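Local coordinates for protein succinate-semialdehyde dehydrogenase (NAD(P)(+)) (Marinobacter aquaeolei, PDB 3RH9) that probably oxidises succinate semialdehyde to succinate with NAD(+) or NADP(+) as electron acceptor, at residues W103-G108 / K282-G287; N315-G320 / G326-P331. All blocks are in the same frame, centred on the assembly; numbering follows the deposited sequence.

Followed from the N terminus, after earlier strands and helices the chain reaches helix 103-123, then builds the largely parallel core of the cofactor-binding sheet, and returns at the end of helix 271-283 and the turn beyond it to close contact 1. That closure spans 173 intervening residues. Contact 2 opens later and closes within a few residues, pairing 315-320 with 326-331 across a short loop between helix 303-316 and helix 335-350. The two are in series, neither nested nor crossed, with centres about 11 Å apart. They meet where M317 CE packs 3.9 Å from F283 CG, and the loop closed by contact 2 reaches back through G322 to a backbone hydrogen bond with W103.

Contact 1 (W103-G108 / K282-G287); sequences WKEAQG and KFRGGG
A small polar contact, one hydrogen bond between these segments, probably spans two domains as in related enzymes: the carboxylate of E105, at the start of helix 103-123, reaches the backbone amide of G285 in the turn that follows helix 271-283. Helix 103-123 belongs with the cofactor-binding domain, as in relatives, whereas 282-287 lies in the catalytic domain and leads toward the stretch that in this family carries the catalytic cysteine. The junction is small, burying 132 Å² in all, and E105 accounts for most of it on its side. With CG anti to the backbone N (chi1 -163°) and the rest of the chain extended, the carboxylate is carried straight out from its helix. One oxygen does the work: G285 N donates to E105 OE2 at 2.5 Å, a separation too short to be taken literally at this resolution, with an N-H...O angle of 141°. The same oxygen lies beside the aliphatic start of R284, whose guanidinium stands oblique to it. E105 OE2 and R284 NE are 4.1 Å apart, and the oxygen sits well out of the guanidinium plane, so the charges are near without forming a salt bridge. The receiving turn is held from within, G286 N bonding to F283 O at 2.8 Å and G287 N to R284 O at 3.0 Å, while G285, G286 and G287 all adopt positive phi. Farther back, K282 NZ is bound by the carbonyls of A293 and L393. Cutting E105 back to alanine removes the carboxylate and is likely to leave the G285 amide without this acceptor and open a gap between helix and turn. The chemistry implies a tie through one N-H, of uncertain length, with the nearby arginine likely to favour the charged carboxylate.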
loop_
_atom_site.group_PDB
_atom_site.type_symbol
_atom_site.label_atom_id
_atom_site.label_comp_id
_atom_site.label_asym_id
_atom_site.label_seq_id
_atom_site.Cartn_x
_atom_site.Cartn_y
_atom_site.Cartn_z
ATOM N N TRP A 103 16.999 -12.615 29.754
ATOM C CA TRP A 103 17.589 -13.623 28.871
ATOM C C TRP A 103 16.579 -14.618 28.314
ATOM O O TRP A 103 16.509 -14.828 27.111
ATOM C CB TRP A 103 18.657 -14.384 29.622
ATOM C CG TRP A 103 19.643 -15.036 28.732
ATOM C CD1 TRP A 103 19.553 -15.195 27.382
ATOM C CD2 TRP A 103 20.876 -15.647 29.131
ATOM N NE1 TRP A 103 20.663 -15.851 26.911
ATOM C CE2 TRP A 103 21.490 -16.141 27.965
ATOM C CE3 TRP A 103 21.526 -15.812 30.362
ATOM C CZ2 TRP A 103 22.717 -16.796 27.991
ATOM C CZ3 TRP A 103 22.739 -16.460 30.386
ATOM C CH2 TRP A 103 23.322 -16.947 29.210
ATOM N N LYS A 104 15.818 -15.248 29.201
ATOM C CA LYS A 104 14.665 -16.063 28.808
ATOM C C LYS A 104 13.806 -15.406 27.725
ATOM O O LYS A 104 13.749 -15.885 26.596
ATOM C CB LYS A 104 13.771 -16.337 30.015
ATOM C CG LYS A 104 14.207 -17.485 30.885
ATOM C CD LYS A 104 13.106 -17.807 31.889
ATOM C CE LYS A 104 11.841 -18.269 31.183
ATOM N NZ LYS A 104 11.981 -19.661 30.641
ATOM N N GLU A 105 13.121 -14.323 28.079
ATOM C CA GLU A 105 12.311 -13.601 27.104
ATOM C C GLU A 105 13.093 -13.440 25.795
ATOM O O GLU A 105 12.564 -13.690 24.714
ATOM C CB GLU A 105 11.864 -12.235 27.654
ATOM C CG GLU A 105 10.693 -11.581 26.899
ATOM C CD GLU A 105 10.211 -10.245 27.506
ATOM O OE1 GLU A 105 10.730 -9.800 28.548
ATOM O OE2 GLU A 105 9.294 -9.632 26.930
ATOM N N ALA A 106 14.358 -13.044 25.895
ATOM C CA ALA A 106 15.164 -12.840 24.704
ATOM C C ALA A 106 15.188 -14.109 23.859
ATOM O O ALA A 106 14.943 -14.075 22.660
ATOM C CB ALA A 106 16.577 -12.407 25.069
ATOM N N GLN A 107 15.476 -15.238 24.496
ATOM C CA GLN A 107 15.602 -16.491 23.776
ATOM C C GLN A 107 14.308 -16.820 23.088
ATOM O O GLN A 107 14.301 -17.239 21.935
ATOM C CB GLN A 107 16.010 -17.615 24.719
ATOM C CG GLN A 107 17.453 -17.498 25.176
ATOM C CD GLN A 107 17.843 -18.600 26.131
ATOM O OE1 GLN A 107 17.200 -19.643 26.183
ATOM N NE2 GLN A 107 18.896 -18.371 26.896
ATOM N N GLY A 108 13.209 -16.623 23.800
ATOM C CA GLY A 108 11.897 -16.846 23.237
ATOM C C GLY A 108 11.650 -16.007 22.001
ATOM O O GLY A 108 10.902 -16.436 21.116
ATOM N N LYS A 282 1.077 -6.957 28.841
ATOM C CA LYS A 282 1.583 -5.646 29.223
ATOM C C LYS A 282 3.083 -5.567 29.506
ATOM O O LYS A 282 3.701 -4.542 29.258
ATOM C CB LYS A 282 0.814 -5.120 30.443
ATOM C CG LYS A 282 1.309 -3.764 30.914
ATOM C CD LYS A 282 1.180 -2.706 29.822
ATOM C CE LYS A 282 2.037 -1.496 30.131
ATOM N NZ LYS A 282 1.552 -0.242 29.485
ATOM N N PHE A 283 3.660 -6.632 30.039
ATOM C CA PHE A 283 4.983 -6.513 30.614
ATOM C C PHE A 283 6.059 -7.136 29.758
ATOM O O PHE A 283 7.245 -7.011 30.050
ATOM C CB PHE A 283 5.001 -7.060 32.043
ATOM C CG PHE A 283 4.291 -6.170 33.021
ATOM C CD1 PHE A 283 4.812 -4.915 33.343
ATOM C CD2 PHE A 283 3.083 -6.554 33.586
ATOM C CE1 PHE A 283 4.151 -4.069 34.232
ATOM C CE2 PHE A 283 2.418 -5.708 34.479
ATOM C CZ PHE A 283 2.957 -4.462 34.799
ATOM N N ARG A 284 5.643 -7.800 28.689
ATOM C CA ARG A 284 6.577 -8.290 27.696
ATOM C C ARG A 284 7.370 -7.100 27.178
ATOM O O ARG A 284 6.785 -6.064 26.863
ATOM C CB ARG A 284 5.814 -8.968 26.559
ATOM C CG ARG A 284 6.618 -9.140 25.288
ATOM C CD ARG A 284 6.026 -10.222 24.389
ATOM N NE ARG A 284 6.388 -11.560 24.857
ATOM C CZ ARG A 284 6.677 -12.580 24.052
ATOM N NH1 ARG A 284 6.655 -12.415 22.730
ATOM N NH2 ARG A 284 6.997 -13.765 24.566
ATOM N N GLY A 285 8.694 -7.231 27.119
ATOM C CA GLY A 285 9.536 -6.154 26.644
ATOM C C GLY A 285 9.434 -4.958 27.567
ATOM O O GLY A 285 9.710 -3.812 27.188
ATOM N N GLY A 286 9.021 -5.236 28.799
ATOM C CA GLY A 286 8.903 -4.210 29.814
ATOM C C GLY A 286 7.838 -3.202 29.449
ATOM O O GLY A 286 7.879 -2.062 29.913
ATOM N N GLY A 287 6.886 -3.631 28.620
ATOM C CA GLY A 287 5.807 -2.781 28.150
ATOM C C GLY A 287 6.198 -1.931 26.964
ATOM O O GLY A 287 5.386 -1.158 26.460
#

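Contact 2 (N315-G320 / G326-P331); sequences NKMTVG and GIDIGP
T318 and D328 cross at a slant, and each side chain reaches for the other's segment. The T318 hydroxyl, set between its own N and carbonyl carbon (chi1 49°), donates from OG1 to G326 O at 2.6 Å, in the plane of that carbonyl. In the reverse direction D328 OD2 accepts from T318 N at 3.0 Å, met on its anti side and 30° out of the carboxylate plane; weak bonds from D328 N to T318 O and OG1 add to the exchange. Next along, V319 and I329 lie side by side pointing the same way, CG1 of V319 3.8 Å from CG1 of I329. Selenomethionine M317 comes across I329 at about a right angle, its bent end placing CE 3.5 Å from I329 CG2. I327 turns its CD1 over the peptide joining V319 to G320. Between the backbones I329 N bonds to T318 O (3.2 Å) and G320 N to I329 O (3.1 Å). This is the bonding of an isolated parallel beta bridge, V319 with I329, which closes a short loop within the linker from helix 303-316 to helix 335-350 in the catalytic domain of the aldehyde dehydrogenase fold.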
loop_
_atom_site.group_PDB
_atom_site.type_symbol
_atom_site.label_atom_id
_atom_site.label_comp_id
_atom_site.label_asym_id
_atom_site.label_seq_id
_atom_site.Cartn_x
_atom_site.Cartn_y
_atom_site.Cartn_z
ATOM N N ASN A 315 2.751 -7.342 42.396
ATOM C CA ASN A 315 3.632 -7.249 43.557
ATOM C C ASN A 315 4.579 -8.432 43.685
ATOM O O ASN A 315 5.666 -8.306 44.233
ATOM C CB ASN A 315 2.837 -6.987 44.837
ATOM C CG ASN A 315 2.290 -5.563 44.884
ATOM O OD1 ASN A 315 2.977 -4.607 44.485
ATOM N ND2 ASN A 315 1.048 -5.411 45.345
ATOM N N LYS A 316 4.184 -9.570 43.132
ATOM C CA LYS A 316 5.065 -10.731 43.111
ATOM C C LYS A 316 6.169 -10.578 42.073
ATOM O O LYS A 316 7.186 -11.236 42.160
ATOM C CB LYS A 316 4.267 -12.017 42.865
ATOM C CG LYS A 316 3.077 -12.170 43.796
ATOM C CD LYS A 316 2.134 -13.271 43.343
ATOM C CE LYS A 316 1.196 -13.673 44.489
ATOM N NZ LYS A 316 0.414 -14.918 44.191
HETATM N N MSE A 317 5.978 -9.706 41.093
HETATM C CA MSE A 317 6.984 -9.554 40.041
HETATM C C MSE A 317 8.286 -8.919 40.521
HETATM O O MSE A 317 8.340 -8.279 41.563
HETATM C CB MSE A 317 6.424 -8.768 38.869
HETATM C CG MSE A 317 5.225 -9.416 38.232
HETATM SE SE MSE A 317 4.552 -8.341 36.747
HETATM C CE MSE A 317 6.149 -8.366 35.621
ATOM N N THR A 318 9.333 -9.083 39.736
ATOM C CA THR A 318 10.651 -8.679 40.158
ATOM C C THR A 318 11.325 -7.949 39.021
ATOM O O THR A 318 11.213 -8.356 37.872
ATOM C CB THR A 318 11.468 -9.913 40.550
ATOM O OG1 THR A 318 11.367 -10.910 39.514
ATOM C CG2 THR A 318 10.915 -10.493 41.840
ATOM N N VAL A 319 12.008 -6.859 39.345
ATOM C CA VAL A 319 12.719 -6.060 38.360
ATOM C C VAL A 319 14.196 -6.165 38.631
ATOM O O VAL A 319 14.613 -6.159 39.771
ATOM C CB VAL A 319 12.370 -4.574 38.507
ATOM C CG1 VAL A 319 12.425 -3.862 37.158
ATOM C CG2 VAL A 319 11.017 -4.419 39.147
ATOM N N GLY A 320 14.993 -6.242 37.583
ATOM C CA GLY A 320 16.431 -6.205 37.740
ATOM C C GLY A 320 17.171 -6.438 36.438
ATOM O O GLY A 320 16.562 -6.474 35.367
ATOM N N GLY A 326 15.238 -15.318 37.487
ATOM C CA GLY A 326 14.178 -14.880 38.373
ATOM C C GLY A 326 13.721 -13.453 38.156
ATOM O O GLY A 326 12.807 -12.967 38.838
ATOM N N ILE A 327 14.355 -12.769 37.212
ATOM C CA ILE A 327 13.941 -11.418 36.864
ATOM C C ILE A 327 12.824 -11.422 35.822
ATOM O O ILE A 327 13.014 -11.894 34.701
ATOM C CB ILE A 327 15.121 -10.593 36.352
ATOM C CG1 ILE A 327 16.024 -10.208 37.523
ATOM C CG2 ILE A 327 14.624 -9.357 35.649
ATOM C CD1 ILE A 327 15.288 -9.529 38.658
ATOM N N ASP A 328 11.664 -10.893 36.198
ATOM C CA ASP A 328 10.515 -10.828 35.295
ATOM C C ASP A 328 10.583 -9.686 34.300
ATOM O O ASP A 328 10.082 -9.800 33.192
ATOM C CB ASP A 328 9.216 -10.716 36.083
ATOM C CG ASP A 328 9.052 -11.837 37.070
ATOM O OD1 ASP A 328 9.356 -12.997 36.708
ATOM O OD2 ASP A 328 8.639 -11.558 38.211
ATOM N N ILE A 329 11.185 -8.577 34.697
ATOM C CA ILE A 329 11.321 -7.444 33.797
ATOM C C ILE A 329 12.628 -6.710 34.038
ATOM O O ILE A 329 13.062 -6.562 35.181
ATOM C CB ILE A 329 10.125 -6.454 33.913
ATOM C CG1 ILE A 329 10.642 -5.023 34.020
ATOM C CG2 ILE A 329 9.244 -6.760 35.125
ATOM C CD1 ILE A 329 9.580 -4.024 34.398
ATOM N N GLY A 330 13.259 -6.267 32.952
ATOM C CA GLY A 330 14.549 -5.598 33.026
ATOM C C GLY A 330 14.424 -4.095 32.870
ATOM O O GLY A 330 13.331 -3.564 32.941
ATOM N N PRO A 331 15.534 -3.397 32.634
ATOM C CA PRO A 331 15.400 -1.942 32.593
ATOM C C PRO A 331 14.672 -1.523 31.324
ATOM O O PRO A 331 14.432 -2.373 30.456
ATOM C CB PRO A 331 16.849 -1.453 32.528
ATOM C CG PRO A 331 17.716 -2.687 32.520
ATOM C CD PRO A 331 16.850 -3.843 32.161
#